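Local coordinates for protein Cas13d (uncultured Ruminococcus sp, PDB 6IV9) that binds CRISPR RNA and probably uses its two HEPN domains to mature that RNA and cleave target RNA, at residues T589-D594 against G725-V730; E604-K609 against I697-F702; R619-N624 against E718-V723. The protein carries 2 engineered substitutions. All coordinates share one frame; numbering follows the deposited sequence.

Interaction 1. Residues T589-D594 against G725-V730; sequences TILGID and GLYLTV. With nucleotides of chain B.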
loop_
_atom_site.group_PDB
_atom_site.type_symbol
_atom_site.label_atom_id
_atom_site.label_comp_id
_atom_site.label_asym_id
_atom_site.label_seq_id
_atom_site.Cartn_x
_atom_site.Cartn_y
_atom_site.Cartn_z
ATOM N N THR A 589 2.597 -25.567 13.292
ATOM C CA THR A 589 3.862 -24.978 13.789
ATOM C C THR A 589 3.633 -23.583 14.382
ATOM O O THR A 589 4.192 -23.296 15.406
ATOM C CB THR A 589 4.900 -24.927 12.666
ATOM O OG1 THR A 589 5.052 -26.230 12.123
ATOM C CG2 THR A 589 6.239 -24.403 13.119
ATOM N N ILE A 590 2.830 -22.748 13.739
ATOM C CA ILE A 590 2.593 -21.387 14.287
ATOM C C ILE A 590 1.877 -21.482 15.637
ATOM O O ILE A 590 2.099 -20.629 16.450
ATOM C CB ILE A 590 1.934 -20.428 13.272
ATOM C CG1 ILE A 590 2.421 -18.996 13.469
ATOM C CG2 ILE A 590 0.425 -20.507 13.271
ATOM C CD1 ILE A 590 2.051 -18.073 12.355
ATOM N N LEU A 591 0.958 -22.425 15.776
ATOM C CA LEU A 591 0.222 -22.631 17.047
ATOM C C LEU A 591 1.180 -23.136 18.128
ATOM O O LEU A 591 1.096 -22.680 19.243
ATOM C CB LEU A 591 -0.890 -23.639 16.786
ATOM C CG LEU A 591 -2.285 -23.074 16.558
ATOM C CD1 LEU A 591 -2.328 -21.582 16.323
ATOM C CD2 LEU A 591 -3.051 -23.844 15.516
ATOM N N GLY A 592 2.085 -24.033 17.753
ATOM C CA GLY A 592 3.053 -24.652 18.669
ATOM C C GLY A 592 2.931 -26.162 18.624
ATOM O O GLY A 592 1.903 -26.674 18.989
ATOM N N ILE A 593 3.987 -26.818 18.168
ATOM C CA ILE A 593 4.016 -28.291 17.980
ATOM C C ILE A 593 5.442 -28.784 18.218
ATOM O O ILE A 593 6.359 -27.973 18.228
ATOM C CB ILE A 593 3.534 -28.623 16.557
ATOM C CG1 ILE A 593 3.001 -30.046 16.434
ATOM C CG2 ILE A 593 4.621 -28.360 15.546
ATOM C CD1 ILE A 593 1.553 -30.178 16.740
ATOM N N ASP A 594 5.581 -30.092 18.378
ATOM C CA ASP A 594 6.905 -30.723 18.585
ATOM C C ASP A 594 7.743 -30.372 17.363
ATOM O O ASP A 594 7.260 -30.526 16.253
ATOM C CB ASP A 594 6.723 -32.226 18.802
ATOM C CG ASP A 594 7.928 -33.103 18.519
ATOM O OD1 ASP A 594 9.051 -32.592 18.520
ATOM O OD2 ASP A 594 7.723 -34.312 18.317
ATOM N N GLY A 725 -7.714 -16.175 16.864
ATOM C CA GLY A 725 -7.807 -14.891 16.160
ATOM C C GLY A 725 -6.945 -13.837 16.819
ATOM O O GLY A 725 -6.309 -13.091 16.124
ATOM N N LEU A 726 -6.984 -13.761 18.141
ATOM C CA LEU A 726 -6.161 -12.756 18.852
ATOM C C LEU A 726 -4.681 -13.065 18.660
ATOM O O LEU A 726 -3.940 -12.157 18.443
ATOM C CB LEU A 726 -6.507 -12.769 20.338
ATOM C CG LEU A 726 -5.562 -11.948 21.207
ATOM C CD1 LEU A 726 -5.579 -10.496 20.794
ATOM C CD2 LEU A 726 -5.920 -12.084 22.662
ATOM N N TYR A 727 -4.310 -14.332 18.757
ATOM C CA TYR A 727 -2.887 -14.711 18.617
ATOM C C TYR A 727 -2.382 -14.308 17.232
ATOM O O TYR A 727 -1.375 -13.664 17.138
ATOM C CB TYR A 727 -2.729 -16.222 18.799
ATOM C CG TYR A 727 -1.371 -16.752 18.435
ATOM C CD1 TYR A 727 -0.248 -16.326 19.097
ATOM C CD2 TYR A 727 -1.197 -17.645 17.402
ATOM C CE1 TYR A 727 1.006 -16.793 18.772
ATOM C CE2 TYR A 727 0.052 -18.118 17.052
ATOM C CZ TYR A 727 1.165 -17.694 17.742
ATOM O OH TYR A 727 2.404 -18.124 17.419
ATOM N N LEU A 728 -3.126 -14.649 16.195
ATOM C CA LEU A 728 -2.689 -14.290 14.825
ATOM C C LEU A 728 -2.643 -12.769 14.660
ATOM O O LEU A 728 -1.735 -12.286 14.033
ATOM C CB LEU A 728 -3.646 -14.927 13.821
ATOM C CG LEU A 728 -3.540 -16.439 13.716
ATOM C CD1 LEU A 728 -4.567 -16.989 12.753
ATOM C CD2 LEU A 728 -2.145 -16.846 13.312
ATOM N N THR A 729 -3.641 -12.072 15.182
ATOM C CA THR A 729 -3.691 -10.598 15.060
ATOM C C THR A 729 -2.480 -9.975 15.753
ATOM O O THR A 729 -1.847 -9.138 15.166
ATOM C CB THR A 729 -4.975 -10.028 15.665
ATOM O OG1 THR A 729 -6.080 -10.579 14.967
ATOM C CG2 THR A 729 -5.033 -8.523 15.593
ATOM N N VAL A 730 -2.159 -10.419 16.951
ATOM C CA VAL A 730 -1.029 -9.777 17.672
ATOM C C VAL A 730 0.293 -9.989 16.924
ATOM O O VAL A 730 1.041 -9.063 16.786
ATOM C CB VAL A 730 -0.967 -10.290 19.121
ATOM C CG1 VAL A 730 0.339 -9.940 19.782
ATOM C CG2 VAL A 730 -2.149 -9.801 19.930
ATOM P P U B 38 -5.304 -3.930 11.136
ATOM O OP1 U B 38 -3.907 -4.010 10.859
ATOM O OP2 U B 38 -6.300 -4.485 10.257
ATOM O "O5'" U B 38 -5.459 -4.607 12.567
ATOM C "C5'" U B 38 -6.723 -4.840 13.062
ATOM C "C4'" U B 38 -6.634 -5.123 14.546
ATOM O "O4'" U B 38 -5.983 -4.004 15.191
ATOM C "C3'" U B 38 -8.008 -5.189 15.180
ATOM O "O3'" U B 38 -8.452 -6.546 15.091
ATOM C "C2'" U B 38 -7.744 -4.736 16.616
ATOM O "O2'" U B 38 -7.186 -5.763 17.404
ATOM C "C1'" U B 38 -6.643 -3.708 16.410
ATOM N N1 U B 38 -7.137 -2.329 16.365
ATOM C C2 U B 38 -6.281 -1.349 16.839
ATOM O O2 U B 38 -5.167 -1.606 17.284
ATOM N N3 U B 38 -6.767 -0.061 16.748
ATOM C C4 U B 38 -7.995 0.336 16.219
ATOM O O4 U B 38 -8.297 1.541 16.190
ATOM C C5 U B 38 -8.796 -0.743 15.698
ATOM C C6 U B 38 -8.348 -2.008 15.791
#
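Tyr-727, on the long helix 713-760, reaches across to Ile-590 and Leu-591 in the last turn of helix 581-591. Its CG stands anti to the backbone N (chi1 170°), which sends the ring out toward the other helix. CB and CG do not yet touch segment 589-594. CD2 is the first ring atom to meet it, 4.2 Å from Leu-591 CD1. That methyl comes obliquely to the ring. CE2 lies further on, 4.4 Å from Ile-590 CG1 and 3.3 Å from Ile-590 O. CZ is as near to that oxygen, which sits at the ring edge near the ring plane. The hydroxyl ends the chain. Tyr-727 OH donates a hydrogen bond of 2.7 Å to Ile-590 O. It meets the carbonyl close to head-on (157° at the oxygen), a little out of its plane (17°).

This is a side chain serving a helix C-terminus. Gly-592, with positive phi, turns the chain out of the helix. The N atoms of Ile-593 and Asp-594 are then too far to bond Ile-590 O, and the tyrosine supplies a donor for it in a buried place.

Beside the ring, Leu-728 CD2 touches Ile-590 CG2 at 4.5 Å, a looser apolar contact. Ala-648, Arg-645, Ile-694 and Ile-697 also pack on Tyr-727. Thr-729 takes no part in the contact with segment 589-594. Its OG1 bonds back to Gly-725 O at 2.8 Å, and its own N reaches the same oxygen from the opposite face of the carbonyl. Thr-729 CG2 meets C4' of nucleotide U38 of chain B at 3.9 Å.

Interaction 2. Residues E604-K609 against I697-F702; sequences EILKLK and ISFDDF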
loop_
_atom_site.group_PDB
_atom_site.type_symbol
_atom_site.label_atom_id
_atom_site.label_comp_id
_atom_site.label_asym_id
_atom_site.label_seq_id
_atom_site.Cartn_x
_atom_site.Cartn_y
_atom_site.Cartn_z
ATOM N N GLU A 604 -1.599 -38.011 9.767
ATOM C CA GLU A 604 -2.276 -38.917 10.723
ATOM C C GLU A 604 -3.178 -38.137 11.681
ATOM O O GLU A 604 -4.329 -38.476 11.797
ATOM C CB GLU A 604 -1.185 -39.624 11.521
ATOM C CG GLU A 604 -1.692 -40.702 12.448
ATOM C CD GLU A 604 -0.589 -41.586 13.005
ATOM O OE1 GLU A 604 -0.624 -42.779 12.745
ATOM O OE2 GLU A 604 0.297 -41.080 13.685
ATOM N N ILE A 605 -2.662 -37.078 12.287
ATOM C CA ILE A 605 -3.458 -36.263 13.245
ATOM C C ILE A 605 -4.681 -35.651 12.558
ATOM O O ILE A 605 -5.732 -35.636 13.165
ATOM C CB ILE A 605 -2.561 -35.152 13.805
ATOM C CG1 ILE A 605 -1.453 -35.707 14.690
ATOM C CG2 ILE A 605 -3.376 -34.108 14.528
ATOM C CD1 ILE A 605 -0.521 -34.652 15.169
ATOM N N LEU A 606 -4.533 -35.140 11.343
ATOM C CA LEU A 606 -5.662 -34.465 10.659
ATOM C C LEU A 606 -6.406 -35.403 9.704
ATOM O O LEU A 606 -7.288 -34.910 9.039
ATOM C CB LEU A 606 -5.118 -33.250 9.908
ATOM C CG LEU A 606 -4.312 -32.265 10.747
ATOM C CD1 LEU A 606 -3.745 -31.159 9.885
ATOM C CD2 LEU A 606 -5.171 -31.689 11.845
ATOM N N LYS A 607 -5.985 -36.667 9.608
ATOM C CA LYS A 607 -6.625 -37.664 8.711
ATOM C C LYS A 607 -6.627 -37.162 7.270
ATOM O O LYS A 607 -7.588 -37.361 6.585
ATOM C CB LYS A 607 -8.053 -37.906 9.181
ATOM C CG LYS A 607 -8.141 -38.469 10.582
ATOM C CD LYS A 607 -9.500 -38.972 10.895
ATOM C CE LYS A 607 -9.822 -38.902 12.368
ATOM N NZ LYS A 607 -8.825 -39.639 13.169
ATOM N N LEU A 608 -5.530 -36.580 6.829
ATOM C CA LEU A 608 -5.495 -35.959 5.489
ATOM C C LEU A 608 -5.729 -36.975 4.368
ATOM O O LEU A 608 -6.353 -36.604 3.386
ATOM C CB LEU A 608 -4.152 -35.250 5.324
ATOM C CG LEU A 608 -3.942 -34.039 6.225
ATOM C CD1 LEU A 608 -2.730 -33.250 5.786
ATOM C CD2 LEU A 608 -5.182 -33.175 6.247
ATOM N N LYS A 609 -5.221 -38.190 4.513
ATOM C CA LYS A 609 -5.310 -39.160 3.397
ATOM C C LYS A 609 -6.443 -40.153 3.615
ATOM O O LYS A 609 -6.549 -41.095 2.830
ATOM C CB LYS A 609 -3.956 -39.847 3.239
ATOM C CG LYS A 609 -2.968 -39.031 2.422
ATOM C CD LYS A 609 -1.533 -39.291 2.731
ATOM C CE LYS A 609 -0.618 -38.724 1.672
ATOM N NZ LYS A 609 0.805 -38.985 1.981
ATOM N N ILE A 697 0.043 -20.747 24.293
ATOM C CA ILE A 697 -0.803 -21.409 23.262
ATOM C C ILE A 697 -0.059 -22.599 22.634
ATOM O O ILE A 697 1.134 -22.549 22.546
ATOM C CB ILE A 697 -1.196 -20.394 22.181
ATOM C CG1 ILE A 697 -2.303 -20.930 21.285
ATOM C CG2 ILE A 697 0.011 -20.004 21.360
ATOM C CD1 ILE A 697 -2.843 -19.897 20.359
ATOM N N SER A 698 -0.793 -23.616 22.217
ATOM C CA SER A 698 -0.177 -24.763 21.514
ATOM C C SER A 698 -1.234 -25.416 20.636
ATOM O O SER A 698 -2.398 -25.245 20.902
ATOM C CB SER A 698 0.399 -25.749 22.470
ATOM O OG SER A 698 -0.623 -26.382 23.196
ATOM N N PHE A 699 -0.805 -26.215 19.670
ATOM C CA PHE A 699 -1.762 -26.931 18.794
ATOM C C PHE A 699 -2.592 -27.896 19.640
ATOM O O PHE A 699 -3.758 -28.047 19.413
ATOM C CB PHE A 699 -1.042 -27.722 17.708
ATOM C CG PHE A 699 -1.960 -28.664 16.983
ATOM C CD1 PHE A 699 -3.001 -28.185 16.221
ATOM C CD2 PHE A 699 -1.797 -30.027 17.078
ATOM C CE1 PHE A 699 -3.843 -29.044 15.546
ATOM C CE2 PHE A 699 -2.645 -30.885 16.408
ATOM C CZ PHE A 699 -3.667 -30.394 15.649
ATOM N N ASP A 700 -1.968 -28.424 20.687
ATOM C CA ASP A 700 -2.535 -29.434 21.617
ATOM C C ASP A 700 -3.811 -28.891 22.256
ATOM O O ASP A 700 -4.725 -29.654 22.443
ATOM C CB ASP A 700 -1.521 -29.789 22.700
ATOM C CG ASP A 700 -1.913 -30.977 23.553
ATOM O OD1 ASP A 700 -1.782 -32.088 23.067
ATOM O OD2 ASP A 700 -2.340 -30.769 24.693
ATOM N N ASP A 701 -3.886 -27.584 22.477
ATOM C CA ASP A 701 -5.062 -26.944 23.116
ATOM C C ASP A 701 -6.328 -27.143 22.283
ATOM O O ASP A 701 -7.405 -27.062 22.852
ATOM C CB ASP A 701 -4.892 -25.435 23.214
ATOM C CG ASP A 701 -3.834 -25.010 24.198
ATOM O OD1 ASP A 701 -3.395 -25.854 24.965
ATOM O OD2 ASP A 701 -3.464 -23.853 24.177
ATOM N N PHE A 702 -6.178 -27.293 20.973
ATOM C CA PHE A 702 -7.343 -27.336 20.056
ATOM C C PHE A 702 -7.619 -28.724 19.502
ATOM O O PHE A 702 -8.575 -28.847 18.788
ATOM C CB PHE A 702 -7.079 -26.384 18.895
ATOM C CG PHE A 702 -6.593 -25.044 19.367
ATOM C CD1 PHE A 702 -7.469 -24.144 19.935
ATOM C CD2 PHE A 702 -5.255 -24.722 19.328
ATOM C CE1 PHE A 702 -7.024 -22.926 20.409
ATOM C CE2 PHE A 702 -4.812 -23.509 19.808
ATOM C CZ PHE A 702 -5.697 -22.615 20.342
#
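Ile-605 and Leu-606 at the end of helix 599-606 press on the ring of Phe-699, which lies in the loop between helix 683-696 and helix 713-760. The tight part is small. Ile-605 CG2 comes in at the ring edge, near its plane, 3.8 Å from Phe-699 CE2 and 3.9 Å from Phe-699 CZ. A chi1 of 169° swings CG of Phe-699 opposite the backbone N and carries the ring out of the loop toward Ile-605. The ring bridges backbones that stay well apart: the nearest CA atoms, of Ile-605 and Asp-700, are 10.8 Å apart. Leu-606 CD2 adds a slacker contact, oblique to the ring, 4.3 Å from Phe-699 CZ. Leu-588, Ile-593, Leu-618 and Ile-622 also pack on the phenylalanine, which therefore joins the loop to helices 581-591 and 617-627.

The solvent side is polar. Glu-604 and Asp-700 are exposed and form salt bridges to Arg-601 and Lys-703, not to each other. Lys-607, with positive phi, completes a Schellman motif after the last turn. In the loop, the Asp-701 carboxylate makes only weak bonds to Ser-698, one of them from Ser-698 N to Asp-701 OD2 at 3.3 Å. The backbone N of Asp-701 also bonds Ser-698 O.

No hydrogen bond or salt bridge crosses between the two segments. Their attraction is dispersive and hydrophobic, and it depends on the fit of aliphatic branches against one aromatic ring rather than on bond direction.

Interaction 3. Residues R619-N624 against E718-V723; sequences RNFITN and ERAKAV. With nucleotides of chain B.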
loop_
_atom_site.group_PDB
_atom_site.type_symbol
_atom_site.label_atom_id
_atom_site.label_comp_id
_atom_site.label_asym_id
_atom_site.label_seq_id
_atom_site.Cartn_x
_atom_site.Cartn_y
_atom_site.Cartn_z
ATOM N N ARG A 619 -9.288 -30.936 10.810
ATOM C CA ARG A 619 -8.660 -30.387 9.593
ATOM C C ARG A 619 -9.446 -29.148 9.163
ATOM O O ARG A 619 -8.848 -28.146 8.872
ATOM C CB ARG A 619 -8.726 -31.436 8.480
ATOM C CG ARG A 619 -8.161 -30.993 7.140
ATOM C CD ARG A 619 -8.662 -31.865 6.008
ATOM N NE ARG A 619 -10.062 -31.667 5.717
ATOM C CZ ARG A 619 -10.731 -32.313 4.784
ATOM N NH1 ARG A 619 -10.116 -33.196 4.027
ATOM N NH2 ARG A 619 -12.009 -32.077 4.607
ATOM N N ASN A 620 -10.761 -29.255 9.160
ATOM C CA ASN A 620 -11.637 -28.139 8.747
ATOM C C ASN A 620 -11.466 -26.958 9.704
ATOM O O ASN A 620 -11.434 -25.843 9.245
ATOM C CB ASN A 620 -13.079 -28.610 8.614
ATOM C CG ASN A 620 -13.246 -29.628 7.509
ATOM O OD1 ASN A 620 -12.399 -29.756 6.648
ATOM N ND2 ASN A 620 -14.342 -30.348 7.528
ATOM N N PHE A 621 -11.370 -27.231 10.995
ATOM C CA PHE A 621 -11.216 -26.139 11.980
ATOM C C PHE A 621 -9.908 -25.389 11.721
ATOM O O PHE A 621 -9.931 -24.196 11.711
ATOM C CB PHE A 621 -11.253 -26.693 13.402
ATOM C CG PHE A 621 -11.068 -25.655 14.475
ATOM C CD1 PHE A 621 -12.131 -24.892 14.911
ATOM C CD2 PHE A 621 -9.831 -25.428 15.037
ATOM C CE1 PHE A 621 -11.966 -23.928 15.886
ATOM C CE2 PHE A 621 -9.668 -24.464 16.012
ATOM C CZ PHE A 621 -10.735 -23.724 16.437
ATOM N N ILE A 622 -8.816 -26.109 11.515
ATOM C CA ILE A 622 -7.491 -25.490 11.240
ATOM C C ILE A 622 -7.544 -24.724 9.914
ATOM O O ILE A 622 -6.990 -23.654 9.830
ATOM C CB ILE A 622 -6.385 -26.560 11.245
ATOM C CG1 ILE A 622 -6.243 -27.208 12.619
ATOM C CG2 ILE A 622 -5.063 -25.993 10.781
ATOM C CD1 ILE A 622 -5.606 -26.312 13.628
ATOM N N THR A 623 -8.177 -25.304 8.907
ATOM C CA THR A 623 -8.267 -24.619 7.607
ATOM C C THR A 623 -9.054 -23.313 7.742
ATOM O O THR A 623 -8.564 -22.302 7.299
ATOM C CB THR A 623 -8.996 -25.516 6.600
ATOM O OG1 THR A 623 -8.226 -26.692 6.396
ATOM C CG2 THR A 623 -9.250 -24.818 5.288
ATOM N N ASN A 624 -10.231 -23.359 8.350
ATOM C CA ASN A 624 -11.083 -22.156 8.485
ATOM C C ASN A 624 -10.451 -21.079 9.361
ATOM O O ASN A 624 -10.592 -19.933 9.030
ATOM C CB ASN A 624 -12.423 -22.474 9.131
ATOM C CG ASN A 624 -13.296 -23.349 8.272
ATOM O OD1 ASN A 624 -12.894 -23.744 7.195
ATOM N ND2 ASN A 624 -14.482 -23.648 8.751
ATOM N N GLU A 718 -16.201 -21.447 20.203
ATOM C CA GLU A 718 -16.135 -19.980 20.003
ATOM C C GLU A 718 -14.884 -19.438 20.695
ATOM O O GLU A 718 -14.232 -18.598 20.138
ATOM C CB GLU A 718 -17.401 -19.300 20.520
ATOM C CG GLU A 718 -18.588 -19.406 19.590
ATOM C CD GLU A 718 -18.314 -19.127 18.121
ATOM O OE1 GLU A 718 -17.874 -18.019 17.803
ATOM O OE2 GLU A 718 -18.528 -20.034 17.303
ATOM N N ARG A 719 -14.587 -19.927 21.889
ATOM C CA ARG A 719 -13.396 -19.467 22.636
ATOM C C ARG A 719 -12.114 -19.846 21.889
ATOM O O ARG A 719 -11.209 -19.045 21.854
ATOM C CB ARG A 719 -13.412 -20.019 24.057
ATOM C CG ARG A 719 -12.426 -19.340 24.986
ATOM C CD ARG A 719 -11.804 -20.345 25.920
ATOM N NE ARG A 719 -12.722 -20.801 26.928
ATOM C CZ ARG A 719 -13.388 -21.943 26.922
ATOM N NH1 ARG A 719 -12.750 -23.095 26.860
ATOM N NH2 ARG A 719 -14.692 -21.932 27.068
ATOM N N ALA A 720 -12.061 -21.046 21.326
ATOM C CA ALA A 720 -10.868 -21.475 20.573
ATOM C C ALA A 720 -10.672 -20.546 19.373
ATOM O O ALA A 720 -9.576 -20.156 19.110
ATOM C CB ALA A 720 -11.045 -22.896 20.125
ATOM N N LYS A 721 -11.752 -20.206 18.690
ATOM C CA LYS A 721 -11.646 -19.304 17.520
ATOM C C LYS A 721 -11.147 -17.926 17.957
ATOM O O LYS A 721 -10.342 -17.359 17.263
ATOM C CB LYS A 721 -13.001 -19.195 16.833
ATOM C CG LYS A 721 -13.434 -20.464 16.129
ATOM C CD LYS A 721 -14.873 -20.465 15.774
ATOM C CE LYS A 721 -15.242 -19.361 14.823
ATOM N NZ LYS A 721 -16.691 -19.076 14.869
ATOM N N ALA A 722 -11.664 -17.431 19.073
ATOM C CA ALA A 722 -11.287 -16.108 19.603
ATOM C C ALA A 722 -9.807 -16.105 19.992
ATOM O O ALA A 722 -9.129 -15.164 19.676
ATOM C CB ALA A 722 -12.169 -15.766 20.771
ATOM N N VAL A 723 -9.348 -17.157 20.654
ATOM C CA VAL A 723 -7.923 -17.218 21.078
ATOM C C VAL A 723 -7.022 -17.235 19.845
ATOM O O VAL A 723 -6.072 -16.495 19.816
ATOM C CB VAL A 723 -7.671 -18.451 21.959
ATOM C CG1 VAL A 723 -6.201 -18.722 22.187
ATOM C CG2 VAL A 723 -8.422 -18.361 23.272
ATOM P P A B 49 -17.245 -28.955 8.843
ATOM O OP1 A B 49 -16.500 -29.949 9.582
ATOM O OP2 A B 49 -16.670 -27.622 8.375
ATOM O "O5'" A B 49 -17.866 -29.549 7.487
ATOM C "C5'" A B 49 -18.658 -30.763 7.519
ATOM C "C4'" A B 49 -19.152 -31.089 6.138
ATOM O "O4'" A B 49 -20.039 -30.042 5.698
ATOM C "C3'" A B 49 -18.082 -31.205 5.043
ATOM O "O3'" A B 49 -17.548 -32.517 5.060
ATOM C "C2'" A B 49 -18.862 -30.849 3.790
ATOM O "O2'" A B 49 -19.662 -31.914 3.335
ATOM C "C1'" A B 49 -19.847 -29.811 4.324
ATOM N N9 A B 49 -19.384 -28.448 4.148
ATOM C C8 A B 49 -18.713 -27.619 5.015
ATOM N N7 A B 49 -18.454 -26.436 4.516
ATOM C C5 A B 49 -18.948 -26.508 3.221
ATOM C C6 A B 49 -18.967 -25.584 2.164
ATOM N N6 A B 49 -18.456 -24.354 2.249
ATOM N N1 A B 49 -19.541 -25.969 1.000
ATOM C C2 A B 49 -20.056 -27.203 0.917
ATOM N N3 A B 49 -20.094 -28.161 1.840
ATOM C C4 A B 49 -19.528 -27.738 2.985
ATOM P P A B 50 -16.019 -32.796 4.732
ATOM O OP1 A B 50 -15.702 -34.172 5.116
ATOM O OP2 A B 50 -15.185 -31.720 5.339
ATOM O "O5'" A B 50 -15.965 -32.481 3.185
ATOM C "C5'" A B 50 -16.513 -33.397 2.238
ATOM C "C4'" A B 50 -16.324 -32.850 0.851
ATOM O "O4'" A B 50 -17.145 -31.662 0.702
ATOM C "C3'" A B 50 -14.927 -32.346 0.484
ATOM O "O3'" A B 50 -13.884 -33.314 0.263
ATOM C "C2'" A B 50 -15.250 -31.479 -0.734
ATOM O "O2'" A B 50 -15.234 -32.243 -1.923
ATOM C "C1'" A B 50 -16.609 -30.866 -0.337
ATOM N N9 A B 50 -16.476 -29.492 0.152
ATOM C C8 A B 50 -16.143 -29.063 1.415
ATOM N N7 A B 50 -16.025 -27.760 1.516
ATOM C C5 A B 50 -16.285 -27.302 0.230
ATOM C C6 A B 50 -16.319 -26.013 -0.325
ATOM N N6 A B 50 -16.086 -24.904 0.375
ATOM N N1 A B 50 -16.606 -25.902 -1.642
ATOM C C2 A B 50 -16.838 -27.018 -2.346
ATOM N N3 A B 50 -16.832 -28.285 -1.937
ATOM C C4 A B 50 -16.551 -28.359 -0.622
#
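Phe-621 makes the apolar contact between helices 617-627 and 713-760. Its CZ lies 3.8 Å from Ala-720 CB, and its CE1 lies 3.8 Å from Lys-721 CG. Both approach the ring obliquely. Gln-707 also packs on Phe-621.

The charged group of Lys-721 leads away from the ring. Its chain bends at chi3 (62°), and NZ forms a salt bridge to Glu-718 OE2 at 3.2 Å, one turn back.

A second set of polar contacts, by Asn-620 and Arg-619, faces the RNA. Asn-620 ND2 bonds OP2 of nucleotide A50 of chain B at 2.7 Å and OP1 of A49 of chain B at 3.0 Å. The second bond is nearly straight (175°). Arg-619 NE and NH2 grip Asn-620 OD1 side-on, at 3.2 Å and 3.1 Å, with the oxygen in the guanidinium plane. This grip fixes which end of the amide faces the phosphates. Arg-619 NH2 also comes to 3.3 Å from OP2 of A50 of chain B. Were Asn-620 replaced by an alanine, both phosphates would probably lose this donor, and the Arg-619 guanidinium the oxygen that fixes its turn.

An amide bridging successive phosphates beside an arginine makes a phosphate-contacting site on helix 617-627 for the CRISPR RNA.

The three interactions form one continuous patch on the same side of the chain's centre. Interactions 1 and 2 have centres 13 Å apart; interaction 3 lies 11 Å from each. Interactions 1 and 3 share helix 713-760, and Leu-591 CD2 touches Ile-622 CD1 at 4.0 Å. Between interactions 1 and 2, Gly-592 O probably accepts a hydrogen bond from Phe-699 N at 2.8 Å. Phe-699 CE1 meets Ile-622 CD1 at 3.8 Å, and Phe-702 CD1 meets Ala-720 CB at 3.8 Å; both tie interaction 2 to interaction 3. Interactions 1 and 3 touch RNA of chain B at different nucleotides, whereas the nearest atom of interaction 2 is about 9 Å from it.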